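Local coordinates for SH3 domain-containing protein (Dictyostelium discoideum, PDB 4NQI) that remodels membranes through its N-terminal I-BAR domain, probably by binding phosphoinositides, and so serves osmoregulation, phagocytosis and cytokinesis, at residues B[56-59]-B[60-64]; B[169-172]-B[173-176]. All coordinates share one frame; numbering follows the deposited sequence.

Contact 1: residues B[56-59]-B[60-64]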
loop_
_atom_site.group_PDB
_atom_site.type_symbol
_atom_site.label_atom_id
_atom_site.label_comp_id
_atom_site.label_asym_id
_atom_site.label_seq_id
_atom_site.Cartn_x
_atom_site.Cartn_y
_atom_site.Cartn_z
ATOM N N GLY B 56 5.492 9.974 1.649
ATOM C CA GLY B 56 6.206 9.103 2.565
ATOM C C GLY B 56 7.654 9.522 2.765
ATOM O O GLY B 56 8.181 9.436 3.878
ATOM N N LEU B 57 8.296 9.973 1.689
ATOM C CA LEU B 57 9.697 10.386 1.738
ATOM C C LEU B 57 9.896 11.657 2.567
ATOM O O LEU B 57 10.864 11.763 3.328
ATOM C CB LEU B 57 10.242 10.579 0.322
ATOM C CG LEU B 57 10.251 9.316 -0.542
ATOM C CD1 LEU B 57 10.741 9.611 -1.949
ATOM C CD2 LEU B 57 11.114 8.249 0.103
ATOM N N VAL B 58 8.986 12.616 2.407
ATOM C CA VAL B 58 8.998 13.828 3.218
ATOM C C VAL B 58 8.891 13.459 4.694
ATOM O O VAL B 58 9.644 13.972 5.525
ATOM C CB VAL B 58 7.841 14.768 2.839
ATOM C CG1 VAL B 58 7.820 15.989 3.749
ATOM C CG2 VAL B 58 7.954 15.192 1.381
ATOM N N LEU B 59 7.962 12.557 5.008
ATOM C CA LEU B 59 7.788 12.067 6.374
ATOM C C LEU B 59 9.074 11.438 6.903
ATOM O O LEU B 59 9.483 11.704 8.034
ATOM C CB LEU B 59 6.634 11.063 6.447
ATOM C CG LEU B 59 6.448 10.325 7.778
ATOM C CD1 LEU B 59 6.252 11.303 8.929
ATOM C CD2 LEU B 59 5.280 9.350 7.708
ATOM N N ALA B 60 9.706 10.611 6.075
ATOM C CA ALA B 60 10.989 10.007 6.421
ATOM C C ALA B 60 12.043 11.067 6.758
ATOM O O ALA B 60 12.801 10.912 7.717
ATOM C CB ALA B 60 11.475 9.113 5.290
ATOM N N ASP B 61 12.081 12.139 5.969
ATOM C CA ASP B 61 13.061 13.206 6.167
ATOM C C ASP B 61 12.845 13.965 7.476
ATOM O O ASP B 61 13.810 14.347 8.140
ATOM C CB ASP B 61 13.054 14.178 4.984
ATOM C CG ASP B 61 14.126 15.251 5.102
ATOM O OD1 ASP B 61 15.297 14.962 4.778
ATOM O OD2 ASP B 61 13.798 16.386 5.512
ATOM N N THR B 62 11.582 14.183 7.842
ATOM C CA THR B 62 11.261 14.862 9.097
ATOM C C THR B 62 11.712 14.032 10.295
ATOM O O THR B 62 12.106 14.578 11.325
ATOM C CB THR B 62 9.751 15.185 9.224
ATOM O OG1 THR B 62 9.001 13.974 9.370
ATOM C CG2 THR B 62 9.260 15.942 8.003
ATOM N N LEU B 63 11.652 12.711 10.153
ATOM C CA LEU B 63 12.100 11.804 11.205
ATOM C C LEU B 63 13.622 11.821 11.326
ATOM O O LEU B 63 14.165 11.771 12.432
ATOM C CB LEU B 63 11.600 10.382 10.939
ATOM C CG LEU B 63 10.089 10.175 11.066
ATOM C CD1 LEU B 63 9.672 8.806 10.552
ATOM C CD2 LEU B 63 9.653 10.338 12.511
ATOM N N THR B 64 14.304 11.893 10.184
ATOM C CA THR B 64 15.760 12.003 10.153
ATOM C C THR B 64 16.215 13.286 10.845
ATOM O O THR B 64 17.213 13.289 11.567
ATOM C CB THR B 64 16.300 11.980 8.704
ATOM O OG1 THR B 64 15.993 10.720 8.097
ATOM C CG2 THR B 64 17.804 12.179 8.684
#

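Contact 2: residues B[169-172]-B[173-176]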
loop_
_atom_site.group_PDB
_atom_site.type_symbol
_atom_site.label_atom_id
_atom_site.label_comp_id
_atom_site.label_asym_id
_atom_site.label_seq_id
_atom_site.Cartn_x
_atom_site.Cartn_y
_atom_site.Cartn_z
ATOM N N SER B 169 -21.026 -26.767 -44.358
ATOM C CA SER B 169 -21.379 -25.444 -43.847
ATOM C C SER B 169 -21.593 -25.481 -42.342
ATOM O O SER B 169 -21.245 -24.540 -41.627
ATOM C CB SER B 169 -22.664 -24.959 -44.518
ATOM O OG SER B 169 -23.233 -23.872 -43.808
ATOM N N GLU B 170 -22.185 -26.573 -41.873
ATOM C CA GLU B 170 -22.466 -26.752 -40.457
ATOM C C GLU B 170 -21.173 -26.861 -39.667
ATOM O O GLU B 170 -21.097 -26.435 -38.515
ATOM C CB GLU B 170 -23.306 -28.012 -40.253
ATOM C CG GLU B 170 -24.467 -27.848 -39.288
ATOM C CD GLU B 170 -25.603 -27.020 -39.864
ATOM O OE1 GLU B 170 -25.455 -26.477 -40.981
ATOM O OE2 GLU B 170 -26.654 -26.915 -39.198
ATOM N N GLN B 171 -20.154 -27.434 -40.299
ATOM C CA GLN B 171 -18.863 -27.605 -39.651
ATOM C C GLN B 171 -18.077 -26.303 -39.640
ATOM O O GLN B 171 -17.148 -26.137 -38.849
ATOM C CB GLN B 171 -18.057 -28.709 -40.333
ATOM C CG GLN B 171 -17.816 -29.905 -39.437
ATOM C CD GLN B 171 -17.567 -29.496 -37.999
ATOM O OE1 GLN B 171 -16.506 -28.966 -37.665
ATOM N NE2 GLN B 171 -18.553 -29.731 -37.138
ATOM N N LEU B 172 -18.453 -25.387 -40.527
ATOM C CA LEU B 172 -17.863 -24.056 -40.550
ATOM C C LEU B 172 -18.404 -23.218 -39.398
ATOM O O LEU B 172 -17.643 -22.520 -38.725
ATOM C CB LEU B 172 -18.148 -23.357 -41.881
ATOM C CG LEU B 172 -17.739 -21.883 -41.969
ATOM C CD1 LEU B 172 -16.234 -21.730 -41.819
ATOM C CD2 LEU B 172 -18.219 -21.255 -43.272
ATOM N N ASN B 173 -19.716 -23.289 -39.173
ATOM C CA ASN B 173 -20.347 -22.559 -38.075
ATOM C C ASN B 173 -19.763 -22.940 -36.715
ATOM O O ASN B 173 -19.497 -22.077 -35.881
ATOM C CB ASN B 173 -21.863 -22.783 -38.068
ATOM C CG ASN B 173 -22.539 -22.282 -39.331
ATOM O OD1 ASN B 173 -21.990 -21.455 -40.062
ATOM N ND2 ASN B 173 -23.746 -22.778 -39.588
ATOM N N ALA B 174 -19.568 -24.239 -36.503
ATOM C CA ALA B 174 -19.029 -24.750 -35.245
ATOM C C ALA B 174 -17.549 -24.403 -35.076
ATOM O O ALA B 174 -17.101 -24.103 -33.967
ATOM C CB ALA B 174 -19.241 -26.251 -35.150
ATOM N N ASN B 175 -16.793 -24.459 -36.170
ATOM C CA ASN B 175 -15.389 -24.054 -36.152
ATOM C C ASN B 175 -15.238 -22.570 -35.821
ATOM O O ASN B 175 -14.355 -22.178 -35.061
ATOM C CB ASN B 175 -14.717 -24.360 -37.497
ATOM C CG ASN B 175 -14.330 -25.821 -37.645
ATOM O OD1 ASN B 175 -14.076 -26.513 -36.658
ATOM N ND2 ASN B 175 -14.269 -26.294 -38.886
ATOM N N LYS B 176 -16.109 -21.752 -36.405
ATOM C CA LYS B 176 -16.094 -20.312 -36.175
ATOM C C LYS B 176 -16.546 -19.957 -34.762
ATOM O O LYS B 176 -16.181 -18.903 -34.239
ATOM C CB LYS B 176 -16.983 -19.598 -37.193
ATOM C CG LYS B 176 -16.458 -19.621 -38.621
ATOM C CD LYS B 176 -15.022 -19.122 -38.688
ATOM C CE LYS B 176 -14.590 -18.871 -40.121
ATOM N NZ LYS B 176 -15.519 -17.935 -40.799
HETATM O O HOH W 1 -22.609 -21.289 -42.913
#

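Contact 1: residues B[56-59]-B[60-64]
Thr62 reaches back one helical turn onto Leu59 and Val58. Thr62 CB stands 3.7 Å from Leu59 O, and there the side chain forks. Thr62 OG1 sits between the backbone N and the carbonyl carbon (chi1 68°), which turns the hydroxyl back along the helix to donate to Leu59 O at 2.7 Å. Thr62 OG1 meets the Leu59 carbonyl at a C=O...OG1 angle of 126°, whereas Leu63 N, which donates to Leu59 O at 3.2 Å, comes in more nearly head-on; two donors thus grip one carbonyl. The other branch, Thr62 CG2, lies 3.2 Å from Val58 O, whose regular helical partner is Thr62 N, and ends 4.5 Å from Val58 CG1. Leu59 CD1 approaches Thr62 OG1 to 3.9 Å, so the hydroxyl is bordered by a methyl group. With an alanine here, Leu59 O would probably lose its hydroxyl donor, and a gap would open beside Leu59 CD1 and Val58 CG1. Thr64 OG1 repeats the theme, donating to Ala60 O at 3.2 Å from above the carbonyl plane. Val58 and Leu59 also pack on Ala41, and Thr62 on Val38, of the second subunit, while Leu63 meets Leu81 and Ala82 of helix 72-140. Threonine hydroxyls bonded to preceding-turn carbonyls are typical of alpha-helices, here the end of a long helix at the I-BAR dimer interface.

Contact 2: residues B[169-172]-B[173-176]
Ser169 and Asn173 are joined one turn apart by a water, which lies 2.8 Å from Ser169 OG and donates to Asn173 OD1 at 2.9 Å. Asn173 CG is anti to its carbonyl carbon (chi1 -62°), which folds the amide back beside Ser169 O, the acceptor of Asn173 N. The i to i+4 backbone bonds continue: Ala174 N to Glu170 O is weak at 3.3 Å, whereas Lys176 N to Leu172 O is shorter at 2.9 Å. Asn175 N reaches Gln171 O from above the carbonyl plane, and Asn175 ND2 crowds the same oxygen at an angle too poor for a bond. These are about two turns of helix 152-224, a long helix of the I-BAR bundle, in a region predicted to form coiled coil. Among the polar side chains, the amides of Gln171 and Asn175 stand nearly perpendicular, 83° apart, with Gln171 OE1 3.6 Å from Asn175 OD1. The apolar contact is made by Leu172, with Leu172 CD1 lying 3.7 Å from Lys176 CE and 3.8 Å from Lys176 CG. Bends at chi2 and chi4 carry the lysine chain past that methyl group, and its NZ forms a salt bridge with Asp128 of helix 72-140. Asn173 also touches Val16 and Ile17 of helix 15-64, and Ala174 packs on Ile238 of the second subunit.

Overall arrangement
From the N terminus the chain runs along helix 15-64, where contact 1 lies at the C-terminal end. It then turns back through helix 72-140, which touches both contacts, and after a partly unmodelled connection enters helix 152-224, which carries contact 2. Each contact joins consecutive residues of one helix, so neither closes a loop, and the two follow in series without nesting or crossing. The centres of contact 1 and contact 2 are about 65 Å apart, on opposite sides of the chain's centre. The nearest atoms of contact 1 and contact 2 are about 51 Å apart. Both face the second subunit: contact 1 meets its helices 15-64 and 152-224, contact 2 its C-terminal helix 232-240 and the residue just after it.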